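Local coordinates for protein ribonucleoside triphosphate reductase (Lactobacillus leichmannii, PDB 1L1L) that reduces ribonucleoside triphosphates to 2'-deoxyribonucleotides with the help of adenosylcobalamin, as an allosterically regulated class II ribonucleotide reductase that works as a monomer, at residues A[481-493]-A[617-630]. Numbering follows the deposited sequence.
Sequences LLTRLGNRVVTGF and NPNFASAGTVSIAE
A type I beta turn, N617 to F620, meets the C-terminal end of helix 477-485, where G486 leaves helical geometry with positive phi and its carbonyl oxygen accepts from two asparagine amides. The bond from N619 ND2 to G486 O is bent and very short (2.5 Å), its exact length doubtful, with the donor 22° from the carbonyl plane; N617 ND2 adds a weak one. N617 OD1 in turn accepts from N619 N in a very short bond, an Asx turn that holds the N617 amide against the turn. One helical turn before G486, L482 lays its methyls against the turn: CD1 packs on N619 CB, and CD2 lies 3.9 Å from F620 CD1, at the edge of the ring.

R488 ties the turn to the start of helix 628-641. Its chain bends at chi3 (-60°), bringing the guanidinium between two acceptors in its plane. NH1 reaches N619 O at 2.7 Å, above the plane of that carbonyl. In the salt bridge to E630, NE makes a straight hydrogen bond to the syn lone pair of OE2 (2.7 Å), NH2 adds a weak one to OE1, and the two flat groups are nearly coplanar (26°). A621 CB lies over one face of the guanidinium, against CD. E630 reaches out on an extended chain; its CG rests on V490 CB (3.9 Å), and its backbone N is capped by S627 OG. Beyond, F493 turns its ring edge to E630 CA. V490 also packs on A633 and T634 of helix 628-641, and both V490 and F493 touch P508 of strand 504-510, the antiparallel partner of strand 490-497.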
loop_
_atom_site.group_PDB
_atom_site.type_symbol
_atom_site.label_atom_id
_atom_site.label_comp_id
_atom_site.label_asym_id
_atom_site.label_seq_id
_atom_site.Cartn_x
_atom_site.Cartn_y
_atom_site.Cartn_z
ATOM N N LEU A 481 20.874 -7.154 -10.218
ATOM C CA LEU A 481 21.157 -8.078 -11.316
ATOM C C LEU A 481 22.125 -7.530 -12.366
ATOM O O LEU A 481 23.028 -8.235 -12.809
ATOM C CB LEU A 481 19.854 -8.499 -12.007
ATOM C CG LEU A 481 18.804 -9.210 -11.146
ATOM C CD1 LEU A 481 17.578 -9.527 -12.000
ATOM C CD2 LEU A 481 19.384 -10.478 -10.554
ATOM N N LEU A 482 21.938 -6.278 -12.769
ATOM C CA LEU A 482 22.800 -5.676 -13.781
ATOM C C LEU A 482 24.247 -5.661 -13.306
ATOM O O LEU A 482 25.177 -5.960 -14.061
ATOM C CB LEU A 482 22.344 -4.248 -14.091
ATOM C CG LEU A 482 23.143 -3.484 -15.156
ATOM C CD1 LEU A 482 23.096 -4.236 -16.477
ATOM C CD2 LEU A 482 22.565 -2.081 -15.321
ATOM N N THR A 483 24.422 -5.313 -12.040
ATOM C CA THR A 483 25.740 -5.242 -11.441
ATOM C C THR A 483 26.333 -6.636 -11.347
ATOM O O THR A 483 27.349 -6.941 -11.973
ATOM C CB THR A 483 25.653 -4.633 -10.031
ATOM O OG1 THR A 483 25.091 -3.319 -10.126
ATOM C CG2 THR A 483 27.038 -4.540 -9.383
ATOM N N ARG A 484 25.659 -7.489 -10.584
ATOM C CA ARG A 484 26.111 -8.849 -10.354
ATOM C C ARG A 484 26.148 -9.782 -11.570
ATOM O O ARG A 484 26.879 -10.772 -11.562
ATOM C CB ARG A 484 25.268 -9.464 -9.242
ATOM C CG ARG A 484 26.010 -10.476 -8.410
ATOM C CD ARG A 484 25.298 -10.725 -7.093
ATOM N NE ARG A 484 25.965 -11.758 -6.302
ATOM C CZ ARG A 484 25.459 -12.292 -5.195
ATOM N NH1 ARG A 484 24.278 -11.888 -4.745
ATOM N NH2 ARG A 484 26.122 -13.242 -4.550
ATOM N N LEU A 485 25.389 -9.472 -12.617
ATOM C CA LEU A 485 25.366 -10.327 -13.804
ATOM C C LEU A 485 25.997 -9.683 -15.037
ATOM O O LEU A 485 26.487 -10.377 -15.934
ATOM C CB LEU A 485 23.925 -10.722 -14.150
ATOM C CG LEU A 485 23.082 -11.531 -13.162
ATOM C CD1 LEU A 485 21.676 -11.697 -13.737
ATOM C CD2 LEU A 485 23.715 -12.887 -12.910
ATOM N N GLY A 486 25.975 -8.356 -15.082
ATOM C CA GLY A 486 26.522 -7.650 -16.220
ATOM C C GLY A 486 25.466 -7.446 -17.286
ATOM O O GLY A 486 25.667 -6.695 -18.237
ATOM N N ASN A 487 24.327 -8.118 -17.126
ATOM C CA ASN A 487 23.234 -8.012 -18.088
ATOM C C ASN A 487 21.886 -8.198 -17.396
ATOM O O ASN A 487 21.826 -8.479 -16.204
ATOM C CB ASN A 487 23.390 -9.073 -19.180
ATOM C CG ASN A 487 23.492 -10.478 -18.612
ATOM O OD1 ASN A 487 24.511 -10.850 -18.027
ATOM N ND2 ASN A 487 22.430 -11.261 -18.767
ATOM N N ARG A 488 20.808 -8.052 -18.159
ATOM C CA ARG A 488 19.462 -8.201 -17.614
ATOM C C ARG A 488 19.028 -9.666 -17.582
ATOM O O ARG A 488 19.355 -10.436 -18.495
ATOM C CB ARG A 488 18.484 -7.364 -18.440
ATOM C CG ARG A 488 18.862 -5.887 -18.475
ATOM C CD ARG A 488 17.759 -5.047 -19.076
ATOM N NE ARG A 488 17.449 -5.447 -20.443
ATOM C CZ ARG A 488 18.220 -5.192 -21.493
ATOM N NH1 ARG A 488 19.362 -4.529 -21.339
ATOM N NH2 ARG A 488 17.844 -5.594 -22.697
ATOM N N VAL A 489 18.294 -10.040 -16.534
ATOM C CA VAL A 489 17.826 -11.415 -16.357
ATOM C C VAL A 489 17.364 -12.053 -17.664
ATOM O O VAL A 489 17.530 -13.254 -17.865
ATOM C CB VAL A 489 16.686 -11.499 -15.306
ATOM C CG1 VAL A 489 15.395 -10.891 -15.859
ATOM C CG2 VAL A 489 16.475 -12.943 -14.902
ATOM N N VAL A 490 16.782 -11.255 -18.552
ATOM C CA VAL A 490 16.344 -11.773 -19.841
ATOM C C VAL A 490 17.461 -11.491 -20.853
ATOM O O VAL A 490 17.637 -10.358 -21.302
ATOM C CB VAL A 490 15.030 -11.102 -20.313
ATOM C CG1 VAL A 490 14.592 -11.687 -21.648
ATOM C CG2 VAL A 490 13.943 -11.306 -19.274
ATOM N N THR A 491 18.210 -12.534 -21.203
ATOM C CA THR A 491 19.325 -12.421 -22.140
ATOM C C THR A 491 18.913 -12.481 -23.609
ATOM O O THR A 491 19.699 -12.140 -24.500
ATOM C CB THR A 491 20.366 -13.521 -21.868
ATOM O OG1 THR A 491 19.759 -14.814 -22.018
ATOM C CG2 THR A 491 20.904 -13.387 -20.456
ATOM N N GLY A 492 17.681 -12.912 -23.857
ATOM C CA GLY A 492 17.182 -12.999 -25.220
ATOM C C GLY A 492 15.931 -13.855 -25.334
ATOM O O GLY A 492 15.363 -14.285 -24.326
ATOM N N PHE A 493 15.497 -14.103 -26.566
ATOM C CA PHE A 493 14.310 -14.914 -26.802
ATOM C C PHE A 493 14.557 -16.010 -27.833
ATOM O O PHE A 493 15.273 -15.805 -28.816
ATOM C CB PHE A 493 13.142 -14.040 -27.284
ATOM C CG PHE A 493 12.647 -13.055 -26.260
ATOM C CD1 PHE A 493 13.370 -11.902 -25.972
ATOM C CD2 PHE A 493 11.454 -13.284 -25.578
ATOM C CE1 PHE A 493 12.914 -10.992 -25.023
ATOM C CE2 PHE A 493 10.988 -12.377 -24.625
ATOM C CZ PHE A 493 11.716 -11.233 -24.347
ATOM N N ASN A 617 26.681 0.954 -18.455
ATOM C CA ASN A 617 26.737 -0.419 -18.928
ATOM C C ASN A 617 25.886 -0.485 -20.189
ATOM O O ASN A 617 24.755 0.002 -20.211
ATOM C CB ASN A 617 26.174 -1.375 -17.878
ATOM C CG ASN A 617 26.282 -2.826 -18.298
ATOM O OD1 ASN A 617 25.952 -3.183 -19.427
ATOM N ND2 ASN A 617 26.732 -3.673 -17.385
ATOM N N PRO A 618 26.417 -1.082 -21.263
ATOM C CA PRO A 618 25.640 -1.172 -22.503
ATOM C C PRO A 618 24.368 -2.003 -22.319
ATOM O O PRO A 618 23.470 -1.969 -23.161
ATOM C CB PRO A 618 26.628 -1.802 -23.481
ATOM C CG PRO A 618 27.496 -2.647 -22.578
ATOM C CD PRO A 618 27.722 -1.749 -21.400
ATOM N N ASN A 619 24.303 -2.749 -21.220
ATOM C CA ASN A 619 23.136 -3.568 -20.918
ATOM C C ASN A 619 22.143 -2.788 -20.067
ATOM O O ASN A 619 21.094 -3.311 -19.684
ATOM C CB ASN A 619 23.534 -4.857 -20.189
ATOM C CG ASN A 619 24.137 -5.887 -21.123
ATOM O OD1 ASN A 619 23.576 -6.185 -22.182
ATOM N ND2 ASN A 619 25.279 -6.441 -20.739
ATOM N N PHE A 620 22.487 -1.539 -19.762
ATOM C CA PHE A 620 21.608 -0.689 -18.975
ATOM C C PHE A 620 20.381 -0.410 -19.823
ATOM O O PHE A 620 20.505 -0.063 -20.997
ATOM C CB PHE A 620 22.273 0.648 -18.645
ATOM C CG PHE A 620 21.380 1.582 -17.874
ATOM C CD1 PHE A 620 21.238 1.448 -16.498
ATOM C CD2 PHE A 620 20.629 2.547 -18.533
ATOM C CE1 PHE A 620 20.354 2.259 -15.787
ATOM C CE2 PHE A 620 19.738 3.364 -17.837
ATOM C CZ PHE A 620 19.599 3.220 -16.462
ATOM N N ALA A 621 19.203 -0.543 -19.227
ATOM C CA ALA A 621 17.968 -0.299 -19.958
ATOM C C ALA A 621 17.076 0.674 -19.200
ATOM O O ALA A 621 16.823 0.490 -18.011
ATOM C CB ALA A 621 17.233 -1.609 -20.180
ATOM N N SER A 622 16.611 1.715 -19.887
ATOM C CA SER A 622 15.723 2.691 -19.260
ATOM C C SER A 622 14.292 2.227 -19.526
ATOM O O SER A 622 14.017 1.644 -20.575
ATOM C CB SER A 622 15.955 4.083 -19.846
ATOM O OG SER A 622 15.777 4.072 -21.250
ATOM N N ALA A 623 13.394 2.491 -18.581
ATOM C CA ALA A 623 11.997 2.070 -18.680
ATOM C C ALA A 623 11.354 2.346 -20.033
ATOM O O ALA A 623 10.568 1.537 -20.532
ATOM C CB ALA A 623 11.173 2.724 -17.570
ATOM N N GLY A 624 11.690 3.481 -20.630
ATOM C CA GLY A 624 11.116 3.818 -21.917
ATOM C C GLY A 624 11.602 2.962 -23.071
ATOM O O GLY A 624 10.933 2.879 -24.105
ATOM N N THR A 625 12.750 2.309 -22.906
ATOM C CA THR A 625 13.300 1.493 -23.982
ATOM C C THR A 625 13.087 -0.004 -23.828
ATOM O O THR A 625 13.319 -0.754 -24.778
ATOM C CB THR A 625 14.818 1.745 -24.170
ATOM O OG1 THR A 625 15.547 1.195 -23.064
ATOM C CG2 THR A 625 15.099 3.233 -24.272
ATOM N N VAL A 626 12.648 -0.448 -22.650
ATOM C CA VAL A 626 12.424 -1.879 -22.426
ATOM C C VAL A 626 11.140 -2.359 -23.098
ATOM O O VAL A 626 10.051 -1.849 -22.827
ATOM C CB VAL A 626 12.353 -2.208 -20.926
ATOM C CG1 VAL A 626 12.151 -3.700 -20.730
ATOM C CG2 VAL A 626 13.628 -1.761 -20.245
ATOM N N SER A 627 11.266 -3.350 -23.972
ATOM C CA SER A 627 10.103 -3.861 -24.685
ATOM C C SER A 627 9.047 -4.438 -23.750
ATOM O O SER A 627 9.352 -4.930 -22.667
ATOM C CB SER A 627 10.525 -4.933 -25.688
ATOM O OG SER A 627 10.798 -6.151 -25.020
ATOM N N ILE A 628 7.791 -4.389 -24.181
ATOM C CA ILE A 628 6.715 -4.927 -23.364
ATOM C C ILE A 628 6.953 -6.429 -23.164
ATOM O O ILE A 628 6.746 -6.960 -22.079
ATOM C CB ILE A 628 5.334 -4.665 -24.022
ATOM C CG1 ILE A 628 4.215 -5.168 -23.107
ATOM C CG2 ILE A 628 5.271 -5.305 -25.404
ATOM C CD1 ILE A 628 2.815 -4.892 -23.644
ATOM N N ALA A 629 7.426 -7.107 -24.205
ATOM C CA ALA A 629 7.689 -8.540 -24.106
ATOM C C ALA A 629 8.699 -8.849 -23.005
ATOM O O ALA A 629 8.541 -9.816 -22.251
ATOM C CB ALA A 629 8.199 -9.080 -25.441
ATOM N N GLU A 630 9.741 -8.032 -22.906
ATOM C CA GLU A 630 10.755 -8.263 -21.880
ATOM C C GLU A 630 10.248 -7.982 -20.470
ATOM O O GLU A 630 10.667 -8.631 -19.518
ATOM C CB GLU A 630 12.007 -7.420 -22.140
ATOM C CG GLU A 630 13.155 -7.840 -21.238
ATOM C CD GLU A 630 14.406 -7.017 -21.443
ATOM O OE1 GLU A 630 14.595 -6.493 -22.566
ATOM O OE2 GLU A 630 15.202 -6.911 -20.484
#